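Local coordinates for BexL (Amycolatopsis orientalis, PDB 4XRW), which probably catalyses cyclisation and aromatisation of a polyketide chain as a di-domain aromatase/cyclase of the BE-7585A type II polyketide pathway, at residues 58-61 and 67-70; 85-90 and 94-99; 221-226 and 231-236. All blocks are in the same frame, centred on the assembly; numbering follows the deposited sequence.

Contact 1 of 3, residues 58-61 and 67-70; sequences DHVE and ERIR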
loop_
_atom_site.group_PDB
_atom_site.type_symbol
_atom_site.label_atom_id
_atom_site.label_comp_id
_atom_site.label_asym_id
_atom_site.label_seq_id
_atom_site.Cartn_x
_atom_site.Cartn_y
_atom_site.Cartn_z
ATOM N N ASP A 58 1.325 -6.476 -8.491
ATOM C CA ASP A 58 0.935 -6.513 -9.922
ATOM C C ASP A 58 1.023 -7.909 -10.463
ATOM O O ASP A 58 1.349 -8.851 -9.734
ATOM C CB ASP A 58 1.738 -5.512 -10.762
ATOM C CG ASP A 58 3.159 -5.920 -10.994
ATOM O OD1 ASP A 58 3.644 -6.813 -10.283
ATOM O OD2 ASP A 58 3.793 -5.326 -11.905
ATOM N N HIS A 59 0.647 -8.063 -11.728
ATOM C CA HIS A 59 0.535 -9.395 -12.291
ATOM C C HIS A 59 1.797 -9.812 -13.019
ATOM O O HIS A 59 2.441 -9.009 -13.704
ATOM C CB HIS A 59 -0.645 -9.469 -13.233
ATOM C CG HIS A 59 -1.945 -9.690 -12.546
ATOM N ND1 HIS A 59 -2.621 -8.684 -11.895
ATOM C CD2 HIS A 59 -2.702 -10.805 -12.414
ATOM C CE1 HIS A 59 -3.737 -9.170 -11.383
ATOM N NE2 HIS A 59 -3.810 -10.455 -11.687
ATOM N N VAL A 60 2.129 -11.084 -12.850
ATOM C CA VAL A 60 3.197 -11.749 -13.580
ATOM C C VAL A 60 2.593 -12.538 -14.751
ATOM O O VAL A 60 3.153 -12.594 -15.842
ATOM C CB VAL A 60 3.982 -12.691 -12.671
ATOM C CG1 VAL A 60 5.077 -13.398 -13.447
ATOM C CG2 VAL A 60 4.580 -11.924 -11.474
ATOM N N GLU A 61 1.443 -13.137 -14.508
ATOM C CA GLU A 61 0.742 -13.981 -15.471
ATOM C C GLU A 61 -0.738 -13.774 -15.248
ATOM O O GLU A 61 -1.233 -13.990 -14.135
ATOM C CB GLU A 61 1.112 -15.450 -15.258
ATOM C CG GLU A 61 1.640 -16.224 -16.429
ATOM C CD GLU A 61 2.108 -17.613 -15.991
ATOM O OE1 GLU A 61 1.224 -18.465 -15.723
ATOM O OE2 GLU A 61 3.347 -17.834 -15.864
ATOM N N GLU A 67 -3.832 -17.209 -12.060
ATOM C CA GLU A 67 -2.975 -16.050 -12.252
ATOM C C GLU A 67 -1.758 -16.125 -11.339
ATOM O O GLU A 67 -1.777 -16.850 -10.358
ATOM C CB GLU A 67 -3.756 -14.786 -11.972
ATOM C CG GLU A 67 -4.131 -14.625 -10.516
ATOM C CD GLU A 67 -4.936 -13.372 -10.260
ATOM O OE1 GLU A 67 -5.618 -12.894 -11.197
ATOM O OE2 GLU A 67 -4.873 -12.872 -9.118
ATOM N N ARG A 68 -0.707 -15.395 -11.675
ATOM C CA ARG A 68 0.429 -15.228 -10.776
ATOM C C ARG A 68 0.637 -13.749 -10.527
ATOM O O ARG A 68 0.586 -12.935 -11.456
ATOM C CB ARG A 68 1.691 -15.843 -11.354
ATOM C CG ARG A 68 1.562 -17.322 -11.575
ATOM C CD ARG A 68 2.774 -17.845 -12.361
ATOM N NE ARG A 68 4.009 -17.670 -11.603
ATOM C CZ ARG A 68 5.170 -17.256 -12.110
ATOM N NH1 ARG A 68 5.297 -16.979 -13.403
ATOM N NH2 ARG A 68 6.219 -17.130 -11.314
ATOM N N ILE A 69 0.864 -13.405 -9.262
ATOM C CA ILE A 69 0.997 -12.008 -8.859
ATOM C C ILE A 69 2.298 -11.845 -8.090
ATOM O O ILE A 69 2.859 -12.813 -7.555
ATOM C CB ILE A 69 -0.211 -11.505 -7.988
ATOM C CG1 ILE A 69 -0.390 -12.395 -6.731
ATOM C CG2 ILE A 69 -1.447 -11.439 -8.827
ATOM C CD1 ILE A 69 -1.400 -11.884 -5.744
ATOM N N ARG A 70 2.795 -10.619 -8.131
ATOM C CA ARG A 70 3.983 -10.191 -7.418
ATOM C C ARG A 70 3.548 -9.153 -6.405
ATOM O O ARG A 70 2.904 -8.165 -6.755
ATOM C CB ARG A 70 5.062 -9.605 -8.357
ATOM C CG ARG A 70 6.345 -9.349 -7.604
ATOM C CD ARG A 70 7.500 -8.874 -8.474
ATOM N NE ARG A 70 7.770 -9.812 -9.559
ATOM C CZ ARG A 70 8.549 -10.885 -9.457
ATOM N NH1 ARG A 70 9.161 -11.177 -8.311
ATOM N NH2 ARG A 70 8.711 -11.677 -10.513
HETATM O O HOH W 1 6.074 -7.909 -11.833
#
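The carbonyl oxygen of Arg68 is gripped by two successive backbone amides of the facing strand: Val60 N lies 2.8 Å from Arg68 O and Glu61 N 3.2 Å from that same Arg68 O. Both donors come from the same face of the carbonyl plane, and the pairing slips by one residue there. Before the slip, Asp58 and Arg70 form a hydrogen-bonded antiparallel pair and His59 faces Ile69 as a non-hydrogen-bonded one; after it, Arg68 N returns a bond to Glu61 O.

On the face that carries His59 and Ile69, the imidazole takes two kinds of contact. Ile69 CG2 sits over the middle of the ring, 3.9 Å from the centroid, in a CH-pi contact. At the edge, His59 NE2 donates to Glu67 OE1 over 3.1 Å. The acceptor lies in the ring plane, but the carboxylate stands almost perpendicular to it (89°) and is met from above its own plane. Glu67 OE2 has a second partner, a salt bridge with Arg86 on the next strand.

The other face is more polar. Arg68, bent at its third torsion (chi3 63°), swings its guanidinium under Val60 CG1, which covers one face at 3.6 Å from Arg68 NH1, while Glu61 OE2 makes a salt bridge to Arg68 NH1 at 3.3 Å. Arg68 NE has a second acidic partner in Glu100. Asp58 and Arg70 run side by side without direct contact of their charges; a water bonds to Asp58 OD1 and, weakly, to Arg70 NE, while Arg70 NH1 is hydrogen-bonded to Asn81 OD1.

The doubled amide grip is a classic beta bulge, placed where the chain turns a corner at Val60, at the end of the hairpin that forms one margin of the helix-grip sheet.

Contact 2 of 3, residues 85-90 and 94-99; sequences RRELDP and RISFHQ
Glu87 and His98 meet diagonally across the two strands because both side chains leave beside their own backbone N and the glutamate then kinks at its second torsion, chi2 91°. The kink carries Glu87 OE1 along the sheet to the imidazole edge, where His98 NE2 donates to it over 2.8 Å. This bond uses the syn lone pair of Glu87 OE1 and lies in the ring plane. The carboxylate and ring planes are 36° apart.

Ser96, the hydrogen-bonded partner of Glu87, is on the same face, its CB 3.6 Å from Glu87 OE1, and a water links Ser96 OG to Glu87 O. The backbones run in regular antiparallel register. Arg85 with His98, Glu87 with Ser96, and Asp89 with Arg94 are hydrogen-bonded pairs, each closed by two N-H to O=C bonds; Asp89 N to Arg94 O measures 2.8 Å.

On the other face, Arg86 lays its chain across the neighbouring strand. Arg86 CG is 4.0 Å from Phe97 CB, and a bend at the third torsion brings Arg86 NH1 to within 3.7 Å of Ile95 CG2. Ile95 and Leu88 run side by side, with Leu88 CD1 4.2 Å from Ile95 CG2, and Tyr38 of helix 34-42 packs on both. Phe97 meets the ring of Trp113 on the next strand.

The chemistry differs sharply between the faces. The buried guanidinium of Arg86 is held by the carbonyls of Val41 and Ala42, at the end of helix 34-42, so strand and helix are tied together by polar bonds amid apolar packing. On the Glu87 face, the bond should hold the imidazole in this rotation, and the carboxylate would tend to favour its protonated form.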
loop_
_atom_site.group_PDB
_atom_site.type_symbol
_atom_site.label_atom_id
_atom_site.label_comp_id
_atom_site.label_asym_id
_atom_site.label_seq_id
_atom_site.Cartn_x
_atom_site.Cartn_y
_atom_site.Cartn_z
ATOM N N ARG A 85 0.682 -17.727 -6.684
ATOM C CA ARG A 85 -0.240 -18.227 -7.684
ATOM C C ARG A 85 -1.608 -18.364 -7.081
ATOM O O ARG A 85 -1.739 -18.939 -6.002
ATOM C CB ARG A 85 0.226 -19.573 -8.230
ATOM C CG ARG A 85 -0.676 -20.138 -9.299
ATOM C CD ARG A 85 -0.104 -21.416 -9.859
ATOM N NE ARG A 85 -0.840 -21.841 -11.038
ATOM C CZ ARG A 85 -0.418 -21.671 -12.290
ATOM N NH1 ARG A 85 0.759 -21.103 -12.553
ATOM N NH2 ARG A 85 -1.178 -22.088 -13.293
ATOM N N ARG A 86 -2.614 -17.825 -7.757
ATOM C CA ARG A 86 -3.982 -17.853 -7.228
ATOM C C ARG A 86 -4.966 -18.419 -8.242
ATOM O O ARG A 86 -4.774 -18.317 -9.454
ATOM C CB ARG A 86 -4.464 -16.465 -6.793
ATOM C CG ARG A 86 -3.455 -15.684 -5.940
ATOM C CD ARG A 86 -4.146 -14.559 -5.157
ATOM N NE ARG A 86 -4.830 -13.643 -6.038
ATOM C CZ ARG A 86 -5.748 -12.756 -5.659
ATOM N NH1 ARG A 86 -6.145 -12.656 -4.388
ATOM N NH2 ARG A 86 -6.276 -11.991 -6.579
ATOM N N GLU A 87 -5.996 -19.042 -7.694
ATOM C CA GLU A 87 -7.153 -19.477 -8.451
ATOM C C GLU A 87 -8.389 -18.855 -7.845
ATOM O O GLU A 87 -8.676 -19.067 -6.648
ATOM C CB GLU A 87 -7.281 -21.000 -8.440
ATOM C CG GLU A 87 -6.183 -21.695 -9.222
ATOM C CD GLU A 87 -4.969 -22.046 -8.362
ATOM O OE1 GLU A 87 -5.141 -22.396 -7.163
ATOM O OE2 GLU A 87 -3.838 -21.990 -8.897
ATOM N N LEU A 88 -9.148 -18.150 -8.678
ATOM C CA LEU A 88 -10.300 -17.372 -8.206
ATOM C C LEU A 88 -11.629 -18.071 -8.563
ATOM O O LEU A 88 -11.801 -18.505 -9.686
ATOM C CB LEU A 88 -10.277 -15.982 -8.811
ATOM C CG LEU A 88 -9.366 -14.929 -8.135
ATOM C CD1 LEU A 88 -7.920 -15.344 -8.159
ATOM C CD2 LEU A 88 -9.525 -13.581 -8.812
ATOM N N ASP A 89 -12.553 -18.165 -7.615
ATOM C CA ASP A 89 -13.876 -18.763 -7.875
ATOM C C ASP A 89 -14.950 -17.801 -7.360
ATOM O O ASP A 89 -15.387 -17.900 -6.224
ATOM C CB ASP A 89 -13.990 -20.143 -7.204
ATOM C CG ASP A 89 -15.294 -20.876 -7.555
ATOM O OD1 ASP A 89 -16.256 -20.236 -8.060
ATOM O OD2 ASP A 89 -15.338 -22.091 -7.293
ATOM N N PRO A 90 -15.366 -16.845 -8.194
ATOM C CA PRO A 90 -16.290 -15.806 -7.733
ATOM C C PRO A 90 -17.683 -16.302 -7.332
ATOM O O PRO A 90 -18.299 -15.688 -6.460
ATOM C CB PRO A 90 -16.379 -14.866 -8.936
ATOM C CG PRO A 90 -15.860 -15.654 -10.090
ATOM C CD PRO A 90 -14.833 -16.545 -9.533
ATOM N N ARG A 94 -14.496 -17.896 -3.347
ATOM C CA ARG A 94 -13.276 -18.535 -2.844
ATOM C C ARG A 94 -12.071 -18.098 -3.658
ATOM O O ARG A 94 -12.161 -17.927 -4.880
ATOM C CB ARG A 94 -13.365 -20.067 -2.885
ATOM C CG ARG A 94 -14.360 -20.690 -1.906
ATOM C CD ARG A 94 -14.546 -22.206 -2.116
ATOM N NE ARG A 94 -13.562 -23.079 -1.449
ATOM C CZ ARG A 94 -12.490 -23.625 -2.035
ATOM N NH1 ARG A 94 -12.211 -23.380 -3.313
ATOM N NH2 ARG A 94 -11.680 -24.419 -1.338
ATOM N N ILE A 95 -10.944 -17.953 -2.971
ATOM C CA ILE A 95 -9.669 -17.620 -3.598
ATOM C C ILE A 95 -8.617 -18.552 -2.995
ATOM O O ILE A 95 -8.335 -18.474 -1.805
ATOM C CB ILE A 95 -9.246 -16.170 -3.351
ATOM C CG1 ILE A 95 -10.311 -15.200 -3.880
ATOM C CG2 ILE A 95 -7.892 -15.911 -4.044
ATOM C CD1 ILE A 95 -10.120 -13.830 -3.434
ATOM N N SER A 96 -8.053 -19.432 -3.811
ATOM C CA SER A 96 -6.931 -20.273 -3.408
ATOM C C SER A 96 -5.632 -19.581 -3.744
ATOM O O SER A 96 -5.517 -18.994 -4.822
ATOM C CB SER A 96 -6.985 -21.616 -4.127
ATOM O OG SER A 96 -8.297 -22.135 -4.069
ATOM N N PHE A 97 -4.662 -19.627 -2.848
ATOM C CA PHE A 97 -3.371 -19.023 -3.164
ATOM C C PHE A 97 -2.259 -19.954 -2.738
ATOM O O PHE A 97 -2.448 -20.795 -1.861
ATOM C CB PHE A 97 -3.223 -17.644 -2.506
ATOM C CG PHE A 97 -3.440 -17.641 -1.010
ATOM C CD1 PHE A 97 -2.363 -17.766 -0.145
ATOM C CD2 PHE A 97 -4.713 -17.480 -0.473
ATOM C CE1 PHE A 97 -2.543 -17.746 1.234
ATOM C CE2 PHE A 97 -4.894 -17.442 0.886
ATOM C CZ PHE A 97 -3.833 -17.573 1.742
ATOM N N HIS A 98 -1.109 -19.818 -3.389
ATOM C CA HIS A 98 0.037 -20.673 -3.146
ATOM C C HIS A 98 1.301 -19.824 -3.276
ATOM O O HIS A 98 1.554 -19.247 -4.322
ATOM C CB HIS A 98 0.062 -21.843 -4.130
ATOM C CG HIS A 98 -1.293 -22.423 -4.400
ATOM N ND1 HIS A 98 -1.856 -23.400 -3.603
ATOM C CD2 HIS A 98 -2.215 -22.139 -5.353
ATOM C CE1 HIS A 98 -3.057 -23.707 -4.064
ATOM N NE2 HIS A 98 -3.296 -22.962 -5.130
ATOM N N GLN A 99 2.061 -19.739 -2.190
ATOM C CA GLN A 99 3.323 -19.011 -2.151
ATOM C C GLN A 99 4.354 -19.738 -3.013
ATOM O O GLN A 99 4.540 -20.944 -2.841
ATOM C CB GLN A 99 3.770 -18.912 -0.689
ATOM C CG GLN A 99 4.931 -18.001 -0.369
ATOM C CD GLN A 99 5.161 -17.947 1.139
ATOM O OE1 GLN A 99 6.085 -18.579 1.666
ATOM N NE2 GLN A 99 4.284 -17.226 1.845
HETATM O O HOH W 2 -10.482 -21.200 -5.734
#

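Contact 3 of 3, residues 221-226 and 231-236; sequences RMDTRA and VHTTES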
loop_
_atom_site.group_PDB
_atom_site.type_symbol
_atom_site.label_atom_id
_atom_site.label_comp_id
_atom_site.label_asym_id
_atom_site.label_seq_id
_atom_site.Cartn_x
_atom_site.Cartn_y
_atom_site.Cartn_z
ATOM N N ARG A 221 13.093 7.941 4.072
ATOM C CA ARG A 221 12.874 8.737 5.239
ATOM C C ARG A 221 13.311 10.145 4.947
ATOM O O ARG A 221 14.397 10.356 4.393
ATOM C CB ARG A 221 13.620 8.183 6.439
ATOM C CG ARG A 221 13.133 6.825 6.819
ATOM C CD ARG A 221 13.989 6.261 7.970
ATOM N NE ARG A 221 13.817 7.026 9.212
ATOM C CZ ARG A 221 12.913 6.739 10.163
ATOM N NH1 ARG A 221 12.079 5.724 10.028
ATOM N NH2 ARG A 221 12.849 7.473 11.252
ATOM N N MET A 222 12.447 11.091 5.258
ATOM C CA MET A 222 12.828 12.481 4.996
ATOM C C MET A 222 12.310 13.447 6.017
ATOM O O MET A 222 11.312 13.207 6.667
ATOM C CB MET A 222 12.397 12.891 3.602
ATOM C CG MET A 222 10.988 12.745 3.277
ATOM S SD MET A 222 10.805 13.045 1.490
ATOM C CE MET A 222 9.843 14.544 1.510
ATOM N N ASP A 223 13.090 14.517 6.179
ATOM C CA ASP A 223 12.795 15.632 7.045
ATOM C C ASP A 223 12.227 16.774 6.247
ATOM O O ASP A 223 12.829 17.206 5.242
ATOM C CB ASP A 223 14.059 16.113 7.739
ATOM C CG ASP A 223 14.479 15.235 8.880
ATOM O OD1 ASP A 223 13.874 14.154 9.113
ATOM O OD2 ASP A 223 15.446 15.627 9.543
ATOM N N THR A 224 11.072 17.248 6.666
ATOM C CA THR A 224 10.397 18.327 5.962
ATOM C C THR A 224 9.973 19.426 6.923
ATOM O O THR A 224 9.855 19.190 8.115
ATOM C CB THR A 224 9.171 17.847 5.250
ATOM O OG1 THR A 224 8.324 17.177 6.191
ATOM C CG2 THR A 224 9.551 16.888 4.156
ATOM N N ARG A 225 9.756 20.620 6.378
ATOM C CA ARG A 225 9.120 21.689 7.136
ATOM C C ARG A 225 7.806 22.025 6.476
ATOM O O ARG A 225 7.768 22.278 5.278
ATOM C CB ARG A 225 10.002 22.929 7.196
ATOM C CG ARG A 225 9.298 24.072 7.943
ATOM C CD ARG A 225 10.051 25.376 7.861
ATOM N NE ARG A 225 10.889 25.591 9.029
ATOM C CZ ARG A 225 12.205 25.786 8.996
ATOM N NH1 ARG A 225 12.874 25.780 7.841
ATOM N NH2 ARG A 225 12.862 25.996 10.131
ATOM N N ALA A 226 6.736 22.073 7.269
ATOM C CA ALA A 226 5.408 22.311 6.743
ATOM C C ALA A 226 5.093 23.810 6.756
ATOM O O ALA A 226 5.842 24.614 7.328
ATOM C CB ALA A 226 4.379 21.538 7.546
ATOM N N VAL A 231 7.679 20.739 11.894
ATOM C CA VAL A 231 8.638 19.939 11.152
ATOM C C VAL A 231 8.375 18.449 11.380
ATOM O O VAL A 231 7.785 18.044 12.384
ATOM C CB VAL A 231 10.090 20.294 11.529
ATOM C CG1 VAL A 231 10.410 21.721 11.126
ATOM C CG2 VAL A 231 10.349 20.084 13.027
ATOM N N HIS A 232 8.789 17.646 10.416
ATOM C CA HIS A 232 8.441 16.232 10.394
ATOM C C HIS A 232 9.571 15.348 9.918
ATOM O O HIS A 232 10.461 15.773 9.186
ATOM C CB HIS A 232 7.230 16.020 9.516
ATOM C CG HIS A 232 6.037 16.795 9.962
ATOM N ND1 HIS A 232 5.622 17.949 9.331
ATOM C CD2 HIS A 232 5.198 16.612 11.010
ATOM C CE1 HIS A 232 4.561 18.427 9.953
ATOM N NE2 HIS A 232 4.284 17.637 10.975
ATOM N N THR A 233 9.547 14.103 10.390
ATOM C CA THR A 233 10.405 13.045 9.899
ATOM C C THR A 233 9.468 11.878 9.554
ATOM O O THR A 233 8.770 11.386 10.421
ATOM C CB THR A 233 11.468 12.607 10.902
ATOM O OG1 THR A 233 12.287 13.733 11.264
ATOM C CG2 THR A 233 12.348 11.552 10.289
ATOM N N THR A 234 9.444 11.503 8.283
ATOM C CA THR A 234 8.421 10.632 7.728
ATOM C C THR A 234 9.040 9.539 6.879
ATOM O O THR A 234 9.958 9.811 6.113
ATOM C CB THR A 234 7.449 11.437 6.840
ATOM O OG1 THR A 234 7.021 12.610 7.572
ATOM C CG2 THR A 234 6.246 10.602 6.503
ATOM N N GLU A 235 8.523 8.312 7.000
ATOM C CA GLU A 235 9.000 7.193 6.207
ATOM C C GLU A 235 7.895 6.726 5.287
ATOM O O GLU A 235 6.733 6.641 5.693
ATOM C CB GLU A 235 9.442 6.053 7.112
ATOM C CG GLU A 235 9.962 4.806 6.381
ATOM C CD GLU A 235 10.256 3.655 7.342
ATOM O OE1 GLU A 235 11.309 3.719 8.042
ATOM O OE2 GLU A 235 9.420 2.700 7.404
ATOM N N SER A 236 8.265 6.418 4.051
ATOM C CA SER A 236 7.433 5.661 3.137
ATOM C C SER A 236 8.253 4.571 2.456
ATOM O O SER A 236 9.486 4.657 2.378
ATOM C CB SER A 236 6.826 6.579 2.088
ATOM O OG SER A 236 7.889 7.171 1.345
HETATM O O HOH W 3 8.753 14.446 6.539
HETATM O O HOH W 4 6.178 18.508 6.325
#
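A beta hairpin of the second domain brings strands 217-225 and 231-241 together, and this part of it is rich in polar side chains paired across the strands. Thr233 OG1 donates to Asp223 OD1 over 2.7 Å, the two side chains lying alongside each other and pointing the same way. The hydroxyl approaches from above the carboxylate plane, and Thr233 CG2 also touches Asp223 OD1, at 3.2 Å.

Further along the same face, Arg221 forms a salt bridge with Glu235: Arg221 NH1 is 2.9 Å from Glu235 OE1. A bend at the third torsion (chi3 66°) brings an edge of the guanidinium to the glutamate, whose extended chain meets it obliquely. The acceptor lies in the guanidinium plane, although the two flat groups are 73° apart. Below the charges, Arg221 CG packs at 3.8 Å from Glu235 CB. Glu235 OE2 takes a further hydrogen bond from Thr251, so the carboxylate is held through both oxygens.

In the antiparallel sheet of this helix-grip domain, the hairpin strands are flanked by 205-212 on one side and 245-250 on the other. Met222 with Thr234 and Thr224 with His232 are the hydrogen-bonded pairs, each with two backbone bonds, and their side chains occupy the reverse face. There a water takes three partners: it donates to Met222 O and also bonds to Thr224 OG1 and Thr234 OG1, bridging the strands. Thr224 OG1, set between its own backbone N and carbonyl carbon (chi1 54°), is turned toward this water. A second water bonds to His232 ND1 at 3.1 Å; its approach to Thr224 OG1 is doubtfully short. Ala226 CB reaches the imidazole at its edge, 3.9 Å from His232 CE1.

In the fold
Contacts 1 and 2 are successive hairpins of one seven-stranded antiparallel sheet, their centres 12 Å apart. Strands 67-73 and 80-89 are neighbours in it, and the hairpins touch directly: Glu67 OE2 makes a 3.0 Å salt bridge to Arg86 NH2, while Ile69 CD1 packs 3.9 Å from Arg86 NE. Contact 3 belongs to the second domain, on the opposite side of the chain's centre, about 17 Å from contact 1 and 21 Å from contact 2 between nearest atoms. Its strands repeat, in the second sheet, the positions that 67-73 and 80-89 hold in the first. A bound MES molecule, probably from the crystallisation liquor, lies about 4 Å from the Phe97 side chain of contact 2.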